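Local coordinates for DBF2 kinase activator protein MOB1 (Saccharomyces cerevisiae, PDB 2HJN), which activates the protein kinase DBF2 by binding it, as required for its phosphorylation by CDC15 in the mitotic exit network, at residues G72-E75 with N76-L79; E99-P103 with Q104-R108; L139-W142 with C143-Q146; C186-F189 with N190-L193; L217-P220 with A221-G224. All coordinates share one frame; numbering follows the deposited sequence.

Contact 1: residues G72-E75 with N76-L79; sequences GEDE and NEWL
The carbonyl oxygen E75 O takes the shortest bond here, from L79 N at 2.8 Å and nearly straight at the hydrogen, in the first turn of helix 75-97. D74 is the N-cap of that helix and serves it with its carbonyl O and with OD1. The carbonyl O receives W78 N at 3.0 Å, the ordinary i to i+4 bond, while the side chain bends back over the helix end so that OD1 accepts E77 N at 3.2 Å. That capping bond is less straight, 145° at the hydrogen, and the amide comes from above the carboxylate plane, 47° out of it. With CG anti to the backbone N (chi1 179°), the D74 carboxylate hangs across the start of the helix, where OD1 also rests 3.4 Å from N76 CB. The cap puts a negative charge at the amino end of the helix, which would probably suit the helix dipole; E77 OE2, 4.5 Å from D74 OD1, is a like charge nearby. The L79 side chain lies close by E75 O and packs on I166 of helix 165-187. The W78 ring meets those of F211 and H82, and its NE1 donates to V67 O. E73, from the preceding loop, has its carboxylate steeply inclined to the indole plane and brings OE1 obliquely to 3.8 Å from W78 CE3.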
loop_
_atom_site.group_PDB
_atom_site.type_symbol
_atom_site.label_atom_id
_atom_site.label_comp_id
_atom_site.label_asym_id
_atom_site.label_seq_id
_atom_site.Cartn_x
_atom_site.Cartn_y
_atom_site.Cartn_z
ATOM N N GLY A 72 3.158 33.429 7.703
ATOM C CA GLY A 72 2.825 34.014 6.397
ATOM C C GLY A 72 1.906 33.140 5.525
ATOM O O GLY A 72 1.520 33.545 4.407
ATOM N N GLU A 73 1.539 31.952 6.022
ATOM C CA GLU A 73 0.751 31.017 5.204
ATOM C C GLU A 73 -0.727 30.994 5.542
ATOM O O GLU A 73 -1.120 31.281 6.671
ATOM C CB GLU A 73 1.372 29.616 5.152
ATOM C CG GLU A 73 2.626 29.610 4.276
ATOM C CD GLU A 73 3.089 28.222 3.885
ATOM O OE1 GLU A 73 2.471 27.228 4.341
ATOM O OE2 GLU A 73 4.076 28.129 3.116
ATOM N N ASP A 74 -1.540 30.692 4.528
ATOM C CA ASP A 74 -2.978 30.757 4.684
ATOM C C ASP A 74 -3.515 29.456 5.328
ATOM O O ASP A 74 -3.161 28.350 4.884
ATOM C CB ASP A 74 -3.655 31.050 3.333
ATOM C CG ASP A 74 -5.178 31.096 3.449
ATOM O OD1 ASP A 74 -5.861 30.268 2.785
ATOM O OD2 ASP A 74 -5.686 31.931 4.246
ATOM N N GLU A 75 -4.341 29.610 6.365
ATOM C CA GLU A 75 -4.888 28.503 7.152
ATOM C C GLU A 75 -5.779 27.533 6.350
ATOM O O GLU A 75 -5.617 26.305 6.459
ATOM C CB GLU A 75 -5.644 29.032 8.389
ATOM C CG GLU A 75 -6.334 27.948 9.209
ATOM C CD GLU A 75 -6.812 28.408 10.587
ATOM O OE1 GLU A 75 -6.300 27.910 11.611
ATOM O OE2 GLU A 75 -7.734 29.231 10.667
ATOM N N ASN A 76 -6.730 28.092 5.589
ATOM C CA ASN A 76 -7.547 27.335 4.602
ATOM C C ASN A 76 -6.720 26.523 3.616
ATOM O O ASN A 76 -7.065 25.363 3.326
ATOM C CB ASN A 76 -8.450 28.276 3.804
ATOM C CG ASN A 76 -9.601 28.812 4.622
ATOM O OD1 ASN A 76 -9.870 28.346 5.739
ATOM N ND2 ASN A 76 -10.295 29.817 4.072
ATOM N N GLU A 77 -5.651 27.131 3.069
ATOM C CA GLU A 77 -4.796 26.412 2.146
ATOM C C GLU A 77 -4.064 25.241 2.799
ATOM O O GLU A 77 -4.026 24.135 2.242
ATOM C CB GLU A 77 -3.801 27.324 1.447
ATOM C CG GLU A 77 -4.061 27.404 -0.016
ATOM C CD GLU A 77 -3.150 28.375 -0.717
ATOM O OE1 GLU A 77 -1.960 28.024 -0.966
ATOM O OE2 GLU A 77 -3.648 29.493 -1.018
ATOM N N TRP A 78 -3.474 25.527 3.957
ATOM C CA TRP A 78 -2.789 24.556 4.793
ATOM C C TRP A 78 -3.738 23.386 5.138
ATOM O O TRP A 78 -3.392 22.211 4.952
ATOM C CB TRP A 78 -2.286 25.280 6.054
ATOM C CG TRP A 78 -1.448 24.463 6.998
ATOM C CD1 TRP A 78 -1.801 24.041 8.239
ATOM C CD2 TRP A 78 -0.119 23.981 6.765
ATOM N NE1 TRP A 78 -0.766 23.338 8.807
ATOM C CE2 TRP A 78 0.278 23.286 7.928
ATOM C CE3 TRP A 78 0.773 24.083 5.693
ATOM C CZ2 TRP A 78 1.526 22.677 8.049
ATOM C CZ3 TRP A 78 2.028 23.487 5.810
ATOM C CH2 TRP A 78 2.385 22.786 6.973
ATOM N N LEU A 79 -4.945 23.697 5.594
ATOM C CA LEU A 79 -5.926 22.641 5.896
ATOM C C LEU A 79 -6.423 21.864 4.639
ATOM O O LEU A 79 -6.525 20.628 4.688
ATOM C CB LEU A 79 -7.073 23.174 6.739
ATOM C CG LEU A 79 -6.766 23.903 8.069
ATOM C CD1 LEU A 79 -7.942 23.836 9.038
ATOM C CD2 LEU A 79 -5.479 23.516 8.743
#

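Contact 2: residues E99-P103 with Q104-R108; sequences EFCSP and QTCPR. With ZN (zinc ion), chain B.
The zinc site of the Mob1 fold takes its two cysteine ligands from this loop, which runs from the 3-10 end at E99-F100 through a tight turn. C101 SG binds zinc at 2.4 Å and C106 SG at 2.3 Å. Between the two cysteines the chain folds back on itself, and S102 O accepts C106 N at 2.9 Å, almost in line with its C=O bond. Two hydroxyls, one on each arm, complete the turn. S102 OG, set between its own backbone N and carbonyl carbon (chi1 73°), is placed to accept T105 N at 3.2 Å in a fairly straight bond, with a weak second bond from Q104 N. T105 OG1 answers in the other direction: it accepts S102 N at 3.0 Å and donates to F100 O at 3.3 Å, tilted from that carbonyl's plane. The side chain of each residue thus holds the backbone of the other, which probably helps to set the spacing of the two cysteines. With an alanine in place of S102 the T105 and Q104 amides lose this acceptor, and the turn that spaces C101 from C106 is likely to slacken. P103 O meets P107 CA in a CA-H...O contact at 3.5 Å. Outside the loop, C106 shares a backbone hydrogen bond with A132, and F100 meets H30 of the second subunit edge-to-face. With H183 and H188 the two cysteine sulfurs complete the Cys2His2 zinc site seen in the MOB1/phocein family.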
loop_
_atom_site.group_PDB
_atom_site.type_symbol
_atom_site.label_atom_id
_atom_site.label_comp_id
_atom_site.label_asym_id
_atom_site.label_seq_id
_atom_site.Cartn_x
_atom_site.Cartn_y
_atom_site.Cartn_z
ATOM N N GLU A 99 -8.816 -6.654 -0.531
ATOM C CA GLU A 99 -9.304 -8.012 -0.825
ATOM C C GLU A 99 -9.755 -8.776 0.417
ATOM O O GLU A 99 -10.384 -9.807 0.277
ATOM C CB GLU A 99 -8.279 -8.861 -1.604
ATOM C CG GLU A 99 -7.985 -8.416 -3.024
ATOM C CD GLU A 99 -6.962 -9.354 -3.720
ATOM O OE1 GLU A 99 -7.261 -10.537 -3.938
ATOM O OE2 GLU A 99 -5.851 -8.917 -4.007
ATOM N N PHE A 100 -9.424 -8.291 1.618
ATOM C CA PHE A 100 -9.831 -8.925 2.904
ATOM C C PHE A 100 -11.102 -8.313 3.519
ATOM O O PHE A 100 -11.575 -8.762 4.554
ATOM C CB PHE A 100 -8.687 -8.817 3.917
ATOM C CG PHE A 100 -7.352 -9.330 3.388
ATOM C CD1 PHE A 100 -6.285 -8.457 3.185
ATOM C CD2 PHE A 100 -7.195 -10.662 3.043
ATOM C CE1 PHE A 100 -5.062 -8.910 2.677
ATOM C CE2 PHE A 100 -5.971 -11.131 2.531
ATOM C CZ PHE A 100 -4.901 -10.246 2.353
ATOM N N CYS A 101 -11.648 -7.292 2.863
ATOM C CA CYS A 101 -12.880 -6.617 3.315
ATOM C C CYS A 101 -13.944 -6.674 2.205
ATOM O O CYS A 101 -13.946 -5.892 1.260
ATOM C CB CYS A 101 -12.574 -5.190 3.750
ATOM S SG CYS A 101 -13.967 -4.286 4.416
ATOM N N SER A 102 -14.839 -7.648 2.335
ATOM C CA SER A 102 -15.956 -7.860 1.398
ATOM C C SER A 102 -17.312 -7.792 2.133
ATOM O O SER A 102 -17.361 -7.765 3.348
ATOM C CB SER A 102 -15.843 -9.245 0.715
ATOM O OG SER A 102 -16.165 -10.281 1.636
ATOM N N PRO A 103 -18.431 -7.742 1.374
ATOM C CA PRO A 103 -19.714 -7.747 2.044
ATOM C C PRO A 103 -19.992 -9.023 2.852
ATOM O O PRO A 103 -20.873 -8.985 3.720
ATOM C CB PRO A 103 -20.706 -7.644 0.901
ATOM C CG PRO A 103 -20.012 -7.024 -0.147
ATOM C CD PRO A 103 -18.601 -7.586 -0.080
ATOM N N GLN A 104 -19.259 -10.118 2.585
ATOM C CA GLN A 104 -19.363 -11.349 3.436
ATOM C C GLN A 104 -18.495 -11.346 4.667
ATOM O O GLN A 104 -18.911 -11.864 5.704
ATOM C CB GLN A 104 -19.174 -12.637 2.609
ATOM C CG GLN A 104 -20.069 -12.577 1.353
ATOM C CD GLN A 104 -21.532 -12.883 1.645
ATOM O OE1 GLN A 104 -22.436 -12.026 1.483
ATOM N NE2 GLN A 104 -21.782 -14.119 2.089
ATOM N N THR A 105 -17.290 -10.757 4.616
ATOM C CA THR A 105 -16.512 -10.668 5.880
ATOM C C THR A 105 -17.056 -9.586 6.796
ATOM O O THR A 105 -17.071 -9.749 8.017
ATOM C CB THR A 105 -14.974 -10.394 5.658
ATOM O OG1 THR A 105 -14.810 -9.125 5.002
ATOM C CG2 THR A 105 -14.365 -11.511 4.804
ATOM N N CYS A 106 -17.474 -8.473 6.207
ATOM C CA CYS A 106 -17.901 -7.308 6.987
ATOM C C CYS A 106 -19.264 -6.788 6.490
ATOM O O CYS A 106 -19.324 -5.783 5.739
ATOM C CB CYS A 106 -16.805 -6.179 6.978
ATOM S SG CYS A 106 -15.116 -6.736 7.366
ATOM N N PRO A 107 -20.380 -7.446 6.951
ATOM C CA PRO A 107 -21.725 -7.062 6.544
ATOM C C PRO A 107 -22.258 -5.705 7.057
ATOM O O PRO A 107 -23.289 -5.265 6.570
ATOM C CB PRO A 107 -22.619 -8.231 7.037
ATOM C CG PRO A 107 -21.839 -8.960 8.036
ATOM C CD PRO A 107 -20.368 -8.617 7.871
ATOM N N ARG A 108 -21.580 -5.092 8.032
ATOM C CA ARG A 108 -21.939 -3.803 8.561
ATOM C C ARG A 108 -20.640 -2.992 8.724
ATOM O O ARG A 108 -19.557 -3.547 8.985
ATOM C CB ARG A 108 -22.612 -3.921 9.934
ATOM C CG ARG A 108 -24.013 -4.551 9.950
ATOM C CD ARG A 108 -24.511 -4.623 11.438
ATOM N NE ARG A 108 -23.549 -5.318 12.315
ATOM C CZ ARG A 108 -23.386 -5.096 13.628
ATOM N NH1 ARG A 108 -24.117 -4.169 14.259
ATOM N NH2 ARG A 108 -22.473 -5.802 14.315
HETATM ZN ZN ZN B . -13.805 -4.919 6.700
#

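Contact 3: residues L139-W142 with C143-Q146; sequences LMRW and CQDQ
Q146 crosses over one face of the W142 ring, one turn further on in helix 132-147, its side chain doubling back over that residue. CB lies 4.0 Å from W142 O. The chain then bends at chi2 (-42°), with CG over the six-membered ring of the indole, 3.8 Å from its centroid and 13° off the normal, a CH-pi contact. CD follows over the same ring system, 3.6 Å from W142 CE2. At the tip, OE1 comes to 4.0 Å from W142 CZ2, and NE2 stands above the pyrrole side, offset toward the rim, with the amide nearly parallel to the indole, 12° between their planes. NE2 also turns its N-H back to the helix and donates to W142 O at 3.0 Å. Because the backbone Q146 N uses the same oxygen, W142 O is gripped by two donors that arrive from opposite faces of its plane. On the other side of the helix R141 and Q144 run side by side, and R141 NE donates to Q144 OE1 at 2.7 Å, meeting it at the guanidinium edge. The same guanidinium is held by a salt bridge to E137 and by the hydroxyls of Y26 and Y87, while Q144 NE2 bonds to S29 and Q31. C143 SG lies 3.9 Å from W142 CE3, obliquely to the indole. R176 of helix 165-187 makes a cation-pi contact with W142. The Q146 amide is held both by its stack and by its hydrogen bond, which should restrict its rotation.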
loop_
_atom_site.group_PDB
_atom_site.type_symbol
_atom_site.label_atom_id
_atom_site.label_comp_id
_atom_site.label_asym_id
_atom_site.label_seq_id
_atom_site.Cartn_x
_atom_site.Cartn_y
_atom_site.Cartn_z
ATOM N N LEU A 139 -18.097 6.732 0.809
ATOM C CA LEU A 139 -17.470 7.811 1.548
ATOM C C LEU A 139 -16.302 8.391 0.792
ATOM O O LEU A 139 -16.208 9.616 0.693
ATOM C CB LEU A 139 -16.979 7.396 2.949
ATOM C CG LEU A 139 -16.207 8.332 3.891
ATOM C CD1 LEU A 139 -16.256 7.793 5.330
ATOM C CD2 LEU A 139 -14.750 8.413 3.606
HETATM N N MSE A 140 -15.389 7.540 0.327
HETATM C CA MSE A 140 -14.168 8.016 -0.377
HETATM C C MSE A 140 -14.524 8.700 -1.688
HETATM O O MSE A 140 -13.956 9.736 -1.997
HETATM C CB MSE A 140 -13.208 6.870 -0.653
HETATM C CG MSE A 140 -12.680 6.209 0.623
HETATM SE SE MSE A 140 -11.579 7.394 1.809
HETATM C CE MSE A 140 -9.896 6.892 0.965
ATOM N N ARG A 141 -15.447 8.131 -2.471
ATOM C CA ARG A 141 -15.931 8.793 -3.711
ATOM C C ARG A 141 -16.618 10.137 -3.388
ATOM O O ARG A 141 -16.511 11.069 -4.151
ATOM C CB ARG A 141 -16.920 7.911 -4.524
ATOM C CG ARG A 141 -16.326 6.659 -5.284
ATOM C CD ARG A 141 -15.005 6.864 -6.088
ATOM N NE ARG A 141 -13.778 6.978 -5.267
ATOM C CZ ARG A 141 -13.137 5.991 -4.660
ATOM N NH1 ARG A 141 -13.570 4.738 -4.687
ATOM N NH2 ARG A 141 -12.041 6.269 -3.977
ATOM N N TRP A 142 -17.332 10.208 -2.269
ATOM C CA TRP A 142 -17.915 11.504 -1.807
ATOM C C TRP A 142 -16.803 12.548 -1.483
ATOM O O TRP A 142 -16.924 13.754 -1.828
ATOM C CB TRP A 142 -18.882 11.307 -0.614
ATOM C CG TRP A 142 -19.407 12.620 -0.064
ATOM C CD1 TRP A 142 -20.499 13.328 -0.481
ATOM C CD2 TRP A 142 -18.818 13.361 0.989
ATOM N NE1 TRP A 142 -20.649 14.474 0.287
ATOM C CE2 TRP A 142 -19.613 14.525 1.188
ATOM C CE3 TRP A 142 -17.718 13.134 1.831
ATOM C CZ2 TRP A 142 -19.300 15.484 2.150
ATOM C CZ3 TRP A 142 -17.389 14.128 2.781
ATOM C CH2 TRP A 142 -18.198 15.261 2.951
ATOM N N CYS A 143 -15.723 12.098 -0.831
ATOM C CA CYS A 143 -14.605 13.019 -0.554
ATOM C C CYS A 143 -14.000 13.596 -1.843
ATOM O O CYS A 143 -13.722 14.799 -1.906
ATOM C CB CYS A 143 -13.511 12.346 0.304
ATOM S SG CYS A 143 -14.018 11.996 1.984
ATOM N N GLN A 144 -13.749 12.731 -2.829
ATOM C CA GLN A 144 -13.233 13.157 -4.134
ATOM C C GLN A 144 -14.160 14.151 -4.833
ATOM O O GLN A 144 -13.685 15.109 -5.434
ATOM C CB GLN A 144 -12.937 11.956 -5.067
ATOM C CG GLN A 144 -11.821 11.056 -4.551
ATOM C CD GLN A 144 -11.400 10.044 -5.560
ATOM O OE1 GLN A 144 -12.144 9.088 -5.827
ATOM N NE2 GLN A 144 -10.211 10.256 -6.177
ATOM N N ASP A 145 -15.472 13.914 -4.773
ATOM C CA ASP A 145 -16.428 14.880 -5.278
ATOM C C ASP A 145 -16.327 16.235 -4.578
ATOM O O ASP A 145 -16.499 17.260 -5.232
ATOM C CB ASP A 145 -17.880 14.350 -5.264
ATOM C CG ASP A 145 -18.099 13.165 -6.221
ATOM O OD1 ASP A 145 -17.336 12.990 -7.213
ATOM O OD2 ASP A 145 -19.055 12.404 -5.972
ATOM N N GLN A 146 -16.025 16.280 -3.270
ATOM C CA GLN A 146 -15.814 17.602 -2.636
ATOM C C GLN A 146 -14.497 18.208 -3.125
ATOM O O GLN A 146 -14.467 19.389 -3.477
ATOM C CB GLN A 146 -15.826 17.528 -1.094
ATOM C CG GLN A 146 -17.000 16.746 -0.477
ATOM C CD GLN A 146 -18.397 17.006 -1.146
ATOM O OE1 GLN A 146 -19.007 18.060 -0.911
ATOM N NE2 GLN A 146 -18.924 16.003 -1.924
#

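Contact 4: residues C186-F189 with N190-L193; sequences CHHF and NEIL. With ZN (zinc ion), chain B.
H188 chi1 of -60° turns its imidazole beside the backbone N, and E191, bent at chi2 (129°), swings its carboxylate back to meet it. H188 ND1 donates to E191 OE1 at 2.9 Å. The acceptor lies in the ring plane and offers its syn lone pair; ring and carboxylate are nearly coplanar. The other ring nitrogen, H188 NE2, binds zinc at 2.1 Å, in a site completed by H183, C101 and C106. The glutamate is therefore a second-shell residue that probably fixes the rotation of a first-shell ligand. This happens at the junction between helix 165-187 and helix 189-194, where H188 is the N-cap of the latter: H188 O accepts E191 N at 3.1 Å from well above its carbonyl plane, and I192 N only weakly. One turn on, F189 O takes L193 N at 3.0 Å, and F189 CE2 lies 4.2 Å from L193 CD1. The F189 ring touches helices 49-58 and 198-214. Replacing E191 by an alanine removes the acceptor of H188 ND1, and the imidazole is likely to turn more freely about its zinc bond. The His-carboxylate pair is likely to draw electron density toward the NE2 that faces zinc, strengthening it as a ligand, while holding ND1 as the nitrogen that carries the proton.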
loop_
_atom_site.group_PDB
_atom_site.type_symbol
_atom_site.label_atom_id
_atom_site.label_comp_id
_atom_site.label_asym_id
_atom_site.label_seq_id
_atom_site.Cartn_x
_atom_site.Cartn_y
_atom_site.Cartn_z
ATOM N N CYS A 186 -9.805 -1.979 14.079
ATOM C CA CYS A 186 -10.663 -2.940 14.803
ATOM C C CYS A 186 -10.974 -4.241 14.021
ATOM O O CYS A 186 -11.261 -5.289 14.632
ATOM C CB CYS A 186 -11.963 -2.293 15.281
ATOM S SG CYS A 186 -11.708 -0.904 16.408
ATOM N N HIS A 187 -10.896 -4.203 12.701
ATOM C CA HIS A 187 -11.219 -5.396 11.923
ATOM C C HIS A 187 -10.190 -5.935 10.931
ATOM O O HIS A 187 -10.315 -7.089 10.477
ATOM C CB HIS A 187 -12.645 -5.240 11.349
ATOM C CG HIS A 187 -13.661 -5.027 12.441
ATOM N ND1 HIS A 187 -14.100 -6.054 13.238
ATOM C CD2 HIS A 187 -14.194 -3.895 12.968
ATOM C CE1 HIS A 187 -14.934 -5.583 14.147
ATOM N NE2 HIS A 187 -14.983 -4.269 14.022
ATOM N N HIS A 188 -9.155 -5.138 10.615
ATOM C CA HIS A 188 -8.128 -5.612 9.656
ATOM C C HIS A 188 -6.674 -5.499 10.100
ATOM O O HIS A 188 -5.774 -5.601 9.271
ATOM C CB HIS A 188 -8.350 -4.942 8.279
ATOM C CG HIS A 188 -9.701 -5.253 7.700
ATOM N ND1 HIS A 188 -10.028 -6.502 7.219
ATOM C CD2 HIS A 188 -10.847 -4.530 7.679
ATOM C CE1 HIS A 188 -11.295 -6.512 6.843
ATOM N NE2 HIS A 188 -11.817 -5.323 7.102
ATOM N N PHE A 189 -6.428 -5.269 11.383
ATOM C CA PHE A 189 -5.020 -5.015 11.795
ATOM C C PHE A 189 -4.096 -6.194 11.531
ATOM O O PHE A 189 -2.923 -5.958 11.237
ATOM C CB PHE A 189 -4.898 -4.549 13.238
ATOM C CG PHE A 189 -3.525 -3.964 13.622
ATOM C CD1 PHE A 189 -3.226 -2.601 13.398
ATOM C CD2 PHE A 189 -2.555 -4.741 14.283
ATOM C CE1 PHE A 189 -1.962 -2.061 13.754
ATOM C CE2 PHE A 189 -1.302 -4.191 14.615
ATOM C CZ PHE A 189 -1.009 -2.864 14.366
ATOM N N ASN A 190 -4.587 -7.422 11.695
ATOM C CA ASN A 190 -3.764 -8.633 11.406
ATOM C C ASN A 190 -3.173 -8.670 9.998
ATOM O O ASN A 190 -2.095 -9.213 9.778
ATOM C CB ASN A 190 -4.482 -9.984 11.686
ATOM C CG ASN A 190 -5.979 -10.023 11.264
ATOM O OD1 ASN A 190 -6.710 -10.919 11.720
ATOM N ND2 ASN A 190 -6.440 -9.080 10.406
ATOM N N GLU A 191 -3.892 -8.068 9.064
ATOM C CA GLU A 191 -3.521 -8.121 7.638
ATOM C C GLU A 191 -2.508 -7.023 7.367
ATOM O O GLU A 191 -1.594 -7.197 6.605
ATOM C CB GLU A 191 -4.778 -8.003 6.775
ATOM C CG GLU A 191 -5.637 -9.318 6.745
ATOM C CD GLU A 191 -7.116 -9.097 7.070
ATOM O OE1 GLU A 191 -7.536 -7.951 7.282
ATOM O OE2 GLU A 191 -7.884 -10.079 7.117
ATOM N N ILE A 192 -2.668 -5.907 8.048
ATOM C CA ILE A 192 -1.757 -4.787 7.975
ATOM C C ILE A 192 -0.365 -5.277 8.476
ATOM O O ILE A 192 0.679 -5.028 7.860
ATOM C CB ILE A 192 -2.341 -3.581 8.807
ATOM C CG1 ILE A 192 -3.492 -2.837 8.044
ATOM C CG2 ILE A 192 -1.206 -2.598 9.350
ATOM C CD1 ILE A 192 -3.006 -2.287 6.669
ATOM N N LEU A 193 -0.395 -5.997 9.588
ATOM C CA LEU A 193 0.784 -6.644 10.197
ATOM C C LEU A 193 1.471 -7.669 9.284
ATOM O O LEU A 193 2.706 -7.660 9.134
ATOM C CB LEU A 193 0.321 -7.329 11.521
ATOM C CG LEU A 193 1.268 -7.579 12.694
ATOM C CD1 LEU A 193 1.965 -6.321 13.093
ATOM C CD2 LEU A 193 0.484 -8.149 13.895
HETATM ZN ZN ZN B . -13.805 -4.919 6.700
#

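Contact 5: residues L217-P220 with A221-G224; sequences LLRP and ADFG
From an extended L218-R219 (phi/psi -127/143° at L218) the chain turns at P220 into a 3-10 segment, with R219 O accepting D222 N at 2.7 Å and P220 O accepting F223 N at 3.2 Å. Both amides stand above the planes of the carbonyls they meet. D222 bends back along the incoming chain, and its OD2 accepts R219 N at 2.9 Å in a nearly straight bond, on the anti side of the carboxylate. Backbone and side chain therefore pair reciprocally: R219 gives its N-H to D222 OD2 and receives the D222 N-H on its O. The 3-10 turn lies in the loop that joins helix 198-214 to helix 227-233, and the sequence DFG belongs to that turn and not to a kinase activation loop, since MOB1 is the activator and not the kinase. R219, with CG set between its backbone N and carbonyl carbon (chi1 60°), lays its aliphatic part beside D222 OD2, while its guanidinium stays apart from the carboxylate, R219 NE 5.0 Å from D222 OD2, and so makes no salt bridge with it. A water also donates to D222 OD2, at 3.2 Å, and weakly to L217 O. On the buried side, the F223 ring has R219 O over the centre of one face, and its CE2 meets L218 CD1 at 3.7 Å. F178 touches the F223 ring, and the side chains of L218 and D222 both touch R175 of helix 165-187.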
loop_
_atom_site.group_PDB
_atom_site.type_symbol
_atom_site.label_atom_id
_atom_site.label_comp_id
_atom_site.label_asym_id
_atom_site.label_seq_id
_atom_site.Cartn_x
_atom_site.Cartn_y
_atom_site.Cartn_z
ATOM N N LEU A 217 -10.187 20.532 15.161
ATOM C CA LEU A 217 -11.103 19.981 14.177
ATOM C C LEU A 217 -11.874 18.766 14.736
ATOM O O LEU A 217 -13.049 18.545 14.415
ATOM C CB LEU A 217 -10.321 19.618 12.889
ATOM C CG LEU A 217 -9.433 20.752 12.323
ATOM C CD1 LEU A 217 -8.443 20.299 11.248
ATOM C CD2 LEU A 217 -10.244 21.903 11.835
ATOM N N LEU A 218 -11.206 17.988 15.577
ATOM C CA LEU A 218 -11.792 16.790 16.173
ATOM C C LEU A 218 -11.653 16.843 17.657
ATOM O O LEU A 218 -10.632 17.299 18.194
ATOM C CB LEU A 218 -11.099 15.508 15.690
ATOM C CG LEU A 218 -11.330 15.045 14.260
ATOM C CD1 LEU A 218 -10.752 13.637 14.159
ATOM C CD2 LEU A 218 -12.823 15.035 13.860
ATOM N N ARG A 219 -12.689 16.340 18.304
ATOM C CA ARG A 219 -12.774 16.356 19.733
ATOM C C ARG A 219 -12.792 14.906 20.193
ATOM O O ARG A 219 -13.142 14.012 19.405
ATOM C CB ARG A 219 -14.034 17.113 20.165
ATOM C CG ARG A 219 -15.334 16.508 19.638
ATOM C CD ARG A 219 -16.398 17.589 19.428
ATOM N NE ARG A 219 -16.779 18.191 20.707
ATOM C CZ ARG A 219 -17.705 17.698 21.528
ATOM N NH1 ARG A 219 -18.378 16.590 21.203
ATOM N NH2 ARG A 219 -17.959 18.329 22.673
ATOM N N PRO A 220 -12.381 14.671 21.455
ATOM C CA PRO A 220 -12.298 13.349 22.078
ATOM C C PRO A 220 -13.461 12.390 21.767
ATOM O O PRO A 220 -13.215 11.235 21.398
ATOM C CB PRO A 220 -12.171 13.686 23.580
ATOM C CG PRO A 220 -11.366 14.927 23.557
ATOM C CD PRO A 220 -11.913 15.729 22.382
ATOM N N ALA A 221 -14.696 12.869 21.863
ATOM C CA ALA A 221 -15.891 12.127 21.367
ATOM C C ALA A 221 -15.896 11.659 19.878
ATOM O O ALA A 221 -16.554 10.669 19.545
ATOM C CB ALA A 221 -17.158 12.960 21.623
ATOM N N ASP A 222 -15.236 12.399 18.983
ATOM C CA ASP A 222 -15.152 11.992 17.560
ATOM C C ASP A 222 -14.303 10.753 17.326
ATOM O O ASP A 222 -14.415 10.108 16.273
ATOM C CB ASP A 222 -14.644 13.128 16.688
ATOM C CG ASP A 222 -15.575 14.337 16.704
ATOM O OD1 ASP A 222 -16.795 14.139 16.494
ATOM O OD2 ASP A 222 -15.076 15.472 16.912
ATOM N N PHE A 223 -13.481 10.416 18.313
ATOM C CA PHE A 223 -12.616 9.237 18.273
ATOM C C PHE A 223 -13.238 7.876 18.617
ATOM O O PHE A 223 -12.593 6.861 18.429
ATOM C CB PHE A 223 -11.413 9.430 19.195
ATOM C CG PHE A 223 -10.640 10.681 18.946
ATOM C CD1 PHE A 223 -10.109 11.397 20.018
ATOM C CD2 PHE A 223 -10.424 11.146 17.656
ATOM C CE1 PHE A 223 -9.380 12.552 19.800
ATOM C CE2 PHE A 223 -9.686 12.325 17.433
ATOM C CZ PHE A 223 -9.171 13.017 18.508
ATOM N N GLY A 224 -14.461 7.878 19.130
ATOM C CA GLY A 224 -15.250 6.668 19.454
ATOM C C GLY A 224 -14.464 5.591 20.179
ATOM O O GLY A 224 -13.960 5.819 21.279
HETATM O O HOH W 1 -16.208 17.236 14.510
#

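How the contacts relate
Contacts 2 and 4 share one zinc ion: the loop 99-108 supplies C101 and C106, the helix junction 186-193 supplies H188, and H183 is the fourth ligand. Their centres lie about 13 Å apart, and they also touch directly, F100 O to H188 CE1 at 3.2 Å and F100 CB to E191 OE2 at 3.5 Å. Contact 1 lies on the opposite side of the chain's centre from both, its centre about 38 Å from that of contact 2, although helix 75-97 starts in contact 1 and ends just before contact 2. Contact 5 packs on contact 1 through L79 CD1 and L217 CD2. The nearest atoms of contacts 3 and 2 are about 11 Å apart.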